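Superoxide dismutase [Cu-Zn] (Bacteroidetes bacterium GWA2_30_7, PDB 7B4P) probably catalyses the dismutation of superoxide to molecular oxygen and hydrogen peroxide by cycling the redox state of a bound copper ion. Local coordinates at residues Phe50-Cys55 with His116-Arg121; Arg121-His126 with Gly147-Gly152. All coordinates share one frame; numbering follows the deposited sequence.

Interaction 1 (Phe50-Cys55 with His116-Arg121); sequences FHIHEC and HSIIGR. With CU (copper (II) ion), chain E.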
loop_
_atom_site.group_PDB
_atom_site.type_symbol
_atom_site.label_atom_id
_atom_site.label_comp_id
_atom_site.label_asym_id
_atom_site.label_seq_id
_atom_site.Cartn_x
_atom_site.Cartn_y
_atom_site.Cartn_z
ATOM N N PHE A 50 3.460 14.079 -9.916
ATOM C CA PHE A 50 2.537 12.950 -9.632
ATOM C C PHE A 50 3.054 11.719 -10.386
ATOM O O PHE A 50 2.897 11.670 -11.623
ATOM C CB PHE A 50 1.120 13.367 -10.038
ATOM C CG PHE A 50 0.004 12.449 -9.608
ATOM C CD1 PHE A 50 -0.310 12.290 -8.266
ATOM C CD2 PHE A 50 -0.770 11.786 -10.549
ATOM C CE1 PHE A 50 -1.351 11.462 -7.876
ATOM C CE2 PHE A 50 -1.808 10.955 -10.157
ATOM C CZ PHE A 50 -2.097 10.795 -8.822
ATOM N N HIS A 51 3.688 10.782 -9.673
ATOM C CA HIS A 51 4.438 9.639 -10.263
ATOM C C HIS A 51 4.185 8.346 -9.480
ATOM O O HIS A 51 3.858 8.426 -8.280
ATOM C CB HIS A 51 5.944 9.930 -10.289
ATOM C CG HIS A 51 6.314 11.258 -10.860
ATOM N ND1 HIS A 51 7.050 12.185 -10.147
ATOM C CD2 HIS A 51 6.066 11.814 -12.063
ATOM C CE1 HIS A 51 7.237 13.257 -10.887
ATOM N NE2 HIS A 51 6.642 13.055 -12.066
ATOM N N ILE A 52 4.355 7.203 -10.155
ATOM C CA ILE A 52 4.507 5.855 -9.531
ATOM C C ILE A 52 6.010 5.587 -9.374
ATOM O O ILE A 52 6.728 5.670 -10.388
ATOM C CB ILE A 52 3.806 4.768 -10.373
ATOM C CG1 ILE A 52 2.300 5.019 -10.489
ATOM C CG2 ILE A 52 4.106 3.381 -9.824
ATOM C CD1 ILE A 52 1.622 4.225 -11.584
ATOM N N HIS A 53 6.464 5.297 -8.152
ATOM C CA HIS A 53 7.887 5.032 -7.808
ATOM C C HIS A 53 8.094 3.524 -7.613
ATOM O O HIS A 53 7.118 2.836 -7.276
ATOM C CB HIS A 53 8.301 5.871 -6.590
ATOM C CG HIS A 53 8.467 7.321 -6.894
ATOM N ND1 HIS A 53 9.642 7.999 -6.635
ATOM C CD2 HIS A 53 7.623 8.222 -7.444
ATOM C CE1 HIS A 53 9.511 9.256 -7.002
ATOM N NE2 HIS A 53 8.281 9.420 -7.503
ATOM N N GLU A 54 9.323 3.040 -7.827
ATOM C CA GLU A 54 9.643 1.594 -8.004
ATOM C C GLU A 54 9.391 0.816 -6.704
ATOM O O GLU A 54 8.867 -0.311 -6.800
ATOM C CB GLU A 54 11.077 1.405 -8.512
ATOM C CG GLU A 54 12.156 1.831 -7.529
ATOM C CD GLU A 54 13.542 1.937 -8.138
ATOM O OE1 GLU A 54 13.880 1.073 -8.973
ATOM O OE2 GLU A 54 14.279 2.883 -7.780
ATOM N N CYS A 55 9.750 1.375 -5.543
ATOM C CA CYS A 55 9.610 0.713 -4.215
ATOM C C CYS A 55 8.313 1.175 -3.536
ATOM O O CYS A 55 8.063 2.397 -3.501
ATOM C CB CYS A 55 10.820 0.980 -3.325
ATOM S SG CYS A 55 12.279 0.002 -3.779
ATOM N N HIS A 116 5.440 -4.854 -15.855
ATOM C CA HIS A 116 5.048 -3.421 -15.754
ATOM C C HIS A 116 3.880 -3.233 -14.773
ATOM O O HIS A 116 3.247 -2.154 -14.823
ATOM C CB HIS A 116 4.700 -2.864 -17.144
ATOM C CG HIS A 116 5.714 -3.159 -18.200
ATOM N ND1 HIS A 116 5.354 -3.480 -19.498
ATOM C CD2 HIS A 116 7.064 -3.199 -18.160
ATOM C CE1 HIS A 116 6.441 -3.693 -20.212
ATOM N NE2 HIS A 116 7.504 -3.530 -19.415
ATOM N N SER A 117 3.606 -4.219 -13.910
ATOM C CA SER A 117 2.527 -4.166 -12.887
ATOM C C SER A 117 2.815 -3.035 -11.895
ATOM O O SER A 117 3.954 -2.977 -11.389
ATOM C CB SER A 117 2.377 -5.483 -12.170
ATOM O OG SER A 117 1.273 -5.451 -11.278
ATOM N N ILE A 118 1.822 -2.176 -11.634
ATOM C CA ILE A 118 1.923 -1.027 -10.680
ATOM C C ILE A 118 1.512 -1.492 -9.277
ATOM O O ILE A 118 1.732 -0.730 -8.321
ATOM C CB ILE A 118 1.086 0.181 -11.156
ATOM C CG1 ILE A 118 -0.421 -0.092 -11.119
ATOM C CG2 ILE A 118 1.538 0.638 -12.535
ATOM C CD1 ILE A 118 -1.269 1.148 -11.261
ATOM N N ILE A 119 0.937 -2.694 -9.161
ATOM C CA ILE A 119 0.494 -3.290 -7.865
ATOM C C ILE A 119 1.735 -3.487 -6.987
ATOM O O ILE A 119 2.688 -4.143 -7.451
ATOM C CB ILE A 119 -0.275 -4.608 -8.092
ATOM C CG1 ILE A 119 -1.507 -4.412 -8.983
ATOM C CG2 ILE A 119 -0.639 -5.263 -6.769
ATOM C CD1 ILE A 119 -2.484 -3.371 -8.484
ATOM N N GLY A 120 1.724 -2.915 -5.779
ATOM C CA GLY A 120 2.825 -3.012 -4.802
ATOM C C GLY A 120 3.861 -1.914 -4.987
ATOM O O GLY A 120 4.840 -1.893 -4.215
ATOM N N ARG A 121 3.664 -1.037 -5.976
ATOM C CA ARG A 121 4.504 0.170 -6.194
ATOM C C ARG A 121 3.935 1.304 -5.335
ATOM O O ARG A 121 2.872 1.099 -4.720
ATOM C CB ARG A 121 4.539 0.550 -7.677
ATOM C CG ARG A 121 4.928 -0.588 -8.612
ATOM C CD ARG A 121 6.336 -1.094 -8.371
ATOM N NE ARG A 121 6.629 -2.301 -9.130
ATOM C CZ ARG A 121 7.774 -2.977 -9.074
ATOM N NH1 ARG A 121 8.758 -2.568 -8.289
ATOM N NH2 ARG A 121 7.930 -4.065 -9.808
HETATM CU CU CU E . 7.995 11.236 -8.435
#
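Ile52 and His53, at the end of an extended strand, and Glu54 just after it lie against Ile118 to Arg121, a type II beta turn closed by the backbone bond from Arg121 N to Ile118 O (3.1 Å). Gly120 suits the third place of that turn because its phi is positive, a conformation that glycine adopts easily. Ile52 supplies the apolar half of the contact with both branches. Its CD1 meets CG2 of Ile118 at 3.7 Å, the two side chains crossing at about a right angle, while its CG2 lies 3.6 Å from CB of Arg121. Arginine suits the last place of the turn because its aliphatic stem can lie against Ile52 while its guanidinium reaches on to the backbone of Glu54. The stem bends at chi2 (-63°), and NH1 then reaches Glu54 O at 2.7 Å. This hydrogen bond is nearly straight (166°), with the acceptor in the guanidinium plane. The carboxylate of Glu54 turns instead to the backbone N of Gly68. On the opposite side of the strand from Ile52, copper is held by ND1 of His51 (2.2 Å) and NE2 of His53 (2.1 Å), so His-Ile-His puts two metal ligands on one face and an apolar residue on the other. Asp130 takes the remaining ring nitrogen of His51, and Gly67 O that of His53, which helps to orient both ligands. In the sheet, strand 46-53 runs between strands 89-95 and 122-126; Phe70 packs on Ile52 and Arg121, and the turn reaches the second subunit, where Gly120 makes backbone hydrogen bonds.

Interaction 2 (Arg121-His126 with Gly147-Gly152); sequences RSMIVH and GVIGIG. With CU (copper (II) ion), chain E.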
loop_
_atom_site.group_PDB
_atom_site.type_symbol
_atom_site.label_atom_id
_atom_site.label_comp_id
_atom_site.label_asym_id
_atom_site.label_seq_id
_atom_site.Cartn_x
_atom_site.Cartn_y
_atom_site.Cartn_z
ATOM N N ARG A 121 3.664 -1.037 -5.976
ATOM C CA ARG A 121 4.504 0.170 -6.194
ATOM C C ARG A 121 3.935 1.304 -5.335
ATOM O O ARG A 121 2.872 1.099 -4.720
ATOM C CB ARG A 121 4.539 0.550 -7.677
ATOM C CG ARG A 121 4.928 -0.588 -8.612
ATOM C CD ARG A 121 6.336 -1.094 -8.371
ATOM N NE ARG A 121 6.629 -2.301 -9.130
ATOM C CZ ARG A 121 7.774 -2.977 -9.074
ATOM N NH1 ARG A 121 8.758 -2.568 -8.289
ATOM N NH2 ARG A 121 7.930 -4.065 -9.808
ATOM N N SER A 122 4.617 2.450 -5.303
ATOM C CA SER A 122 4.231 3.640 -4.502
ATOM C C SER A 122 3.777 4.778 -5.422
ATOM O O SER A 122 4.329 4.901 -6.528
ATOM C CB SER A 122 5.359 4.087 -3.608
ATOM O OG SER A 122 6.534 4.344 -4.361
ATOM N N MET A 123 2.789 5.554 -4.970
ATOM C CA MET A 123 2.436 6.892 -5.513
ATOM C C MET A 123 3.196 7.941 -4.695
ATOM O O MET A 123 3.209 7.816 -3.458
ATOM C CB MET A 123 0.931 7.167 -5.406
ATOM C CG MET A 123 0.073 6.383 -6.392
ATOM S SD MET A 123 0.376 6.809 -8.132
ATOM C CE MET A 123 0.383 8.600 -8.055
ATOM N N ILE A 124 3.811 8.917 -5.366
ATOM C CA ILE A 124 4.521 10.068 -4.731
ATOM C C ILE A 124 3.979 11.370 -5.329
ATOM O O ILE A 124 3.959 11.490 -6.571
ATOM C CB ILE A 124 6.049 9.950 -4.912
ATOM C CG1 ILE A 124 6.633 8.780 -4.115
ATOM C CG2 ILE A 124 6.748 11.260 -4.574
ATOM C CD1 ILE A 124 6.627 8.986 -2.616
ATOM N N VAL A 125 3.551 12.297 -4.470
ATOM C CA VAL A 125 3.208 13.699 -4.844
ATOM C C VAL A 125 4.389 14.581 -4.428
ATOM O O VAL A 125 4.864 14.432 -3.282
ATOM C CB VAL A 125 1.889 14.156 -4.195
ATOM C CG1 VAL A 125 1.451 15.513 -4.724
ATOM C CG2 VAL A 125 0.784 13.129 -4.389
ATOM N N HIS A 126 4.856 15.441 -5.338
ATOM C CA HIS A 126 6.046 16.312 -5.148
ATOM C C HIS A 126 5.600 17.720 -4.740
ATOM O O HIS A 126 4.422 18.056 -4.962
ATOM C CB HIS A 126 6.908 16.320 -6.417
ATOM C CG HIS A 126 7.551 15.006 -6.705
ATOM N ND1 HIS A 126 8.817 14.690 -6.255
ATOM C CD2 HIS A 126 7.108 13.926 -7.385
ATOM C CE1 HIS A 126 9.130 13.472 -6.650
ATOM N NE2 HIS A 126 8.099 12.982 -7.348
ATOM N N GLY A 147 2.163 6.801 -0.835
ATOM C CA GLY A 147 1.136 5.751 -0.690
ATOM C C GLY A 147 1.493 4.532 -1.522
ATOM O O GLY A 147 2.178 4.705 -2.545
ATOM N N VAL A 148 1.053 3.344 -1.098
ATOM C CA VAL A 148 1.291 2.051 -1.809
ATOM C C VAL A 148 0.022 1.680 -2.584
ATOM O O VAL A 148 -1.084 1.806 -2.018
ATOM C CB VAL A 148 1.711 0.939 -0.828
ATOM C CG1 VAL A 148 1.923 -0.396 -1.528
ATOM C CG2 VAL A 148 2.957 1.323 -0.043
ATOM N N ILE A 149 0.188 1.242 -3.836
ATOM C CA ILE A 149 -0.910 0.800 -4.744
ATOM C C ILE A 149 -1.267 -0.646 -4.383
ATOM O O ILE A 149 -0.372 -1.506 -4.454
ATOM C CB ILE A 149 -0.489 0.941 -6.223
ATOM C CG1 ILE A 149 -0.109 2.385 -6.565
ATOM C CG2 ILE A 149 -1.573 0.414 -7.152
ATOM C CD1 ILE A 149 0.722 2.525 -7.820
ATOM N N GLY A 150 -2.525 -0.889 -4.005
ATOM C CA GLY A 150 -3.037 -2.218 -3.620
ATOM C C GLY A 150 -4.100 -2.721 -4.582
ATOM O O GLY A 150 -4.591 -1.918 -5.403
ATOM N N ILE A 151 -4.444 -4.007 -4.481
ATOM C CA ILE A 151 -5.462 -4.686 -5.338
ATOM C C ILE A 151 -6.857 -4.274 -4.851
ATOM O O ILE A 151 -7.113 -4.392 -3.638
ATOM C CB ILE A 151 -5.262 -6.216 -5.313
ATOM C CG1 ILE A 151 -3.884 -6.618 -5.842
ATOM C CG2 ILE A 151 -6.380 -6.917 -6.070
ATOM C CD1 ILE A 151 -3.418 -7.971 -5.369
ATOM N N GLY A 152 -7.709 -3.793 -5.764
ATOM C CA GLY A 152 -9.094 -3.370 -5.479
ATOM C C GLY A 152 -10.105 -4.409 -5.931
ATOM O O GLY A 152 -9.678 -5.454 -6.456
HETATM CU CU CU E . 7.995 11.236 -8.435
#
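Arg121 and Ile149 begin a short antiparallel pairing with the bond from Ile149 N to Arg121 O (2.8 Å), whose N-H...O angle is 176°. Ser122 and Val148 follow as a non-hydrogen-bonded pair, then Met123 and Gly147 as a hydrogen-bonded one, with Met123 N donating to Gly147 O and Gly147 N to Met123 O. The side chain of Ile149 starts beside the Arg121 carbonyl oxygen, its CB 3.7 Å from Arg121 O. With CG1 set anti to the carbonyl carbon (chi1 -58°), the long branch stays along that oxygen as it turns to Met123: CG1 lies 3.7 Å from Arg121 O and 4.0 Å from Met123 CG. At the tip, CD1 is 4.2 Å from the same Met123 CG and 4.3 Å from Arg121 CB. Isoleucine suits this place because its branched apolar chain fits between those two carbons. Shortening Ile149 to an alanine is likely to leave Met123 CG without this apolar cover and to open a gap beside CB of Arg121. Met123, bent at chi2 and chi3, keeps its sulfur close to Ile149 CD1 and sends only its methyl CE away, toward Phe50. Farther along, Ile124 CG2 sits 3.5 Å above one face of the His126 ring, offset toward the rim, and His126 NE2 binds copper at 2.1 Å. The ring's ND1 is taken by Gly141 O, which helps to fix its rotation. Strand 122-126 lies between strands 46-53 and 143-151 in the barrel wall; Met123 packs on Ile52 of the former, Ile149 on Ala9 and Cys11 of strand 8-15, and Val148 on Val148 of the second subunit.

Overall arrangement
The two interactions lie next to each other, with centres about 6 Å apart, and come in series along the chain: 50-55 with 116-121, then 121-126 with 147-152, Arg121 belonging to both. Strands 46-53, 122-126 and 143-151 are consecutive neighbours in the antiparallel sheet of the Greek-key barrel of Cu,Zn superoxide dismutases. The first two are joined directly, His53 N probably bonding Ser122 O and Ser122 OG probably bonding Cys55 O. Interaction 1 brings two copper-binding histidines and interaction 2 the third, so the metal ties adjacent strands together. Both interactions also touch the second subunit, which places copper-bearing strands close to the dimer interface.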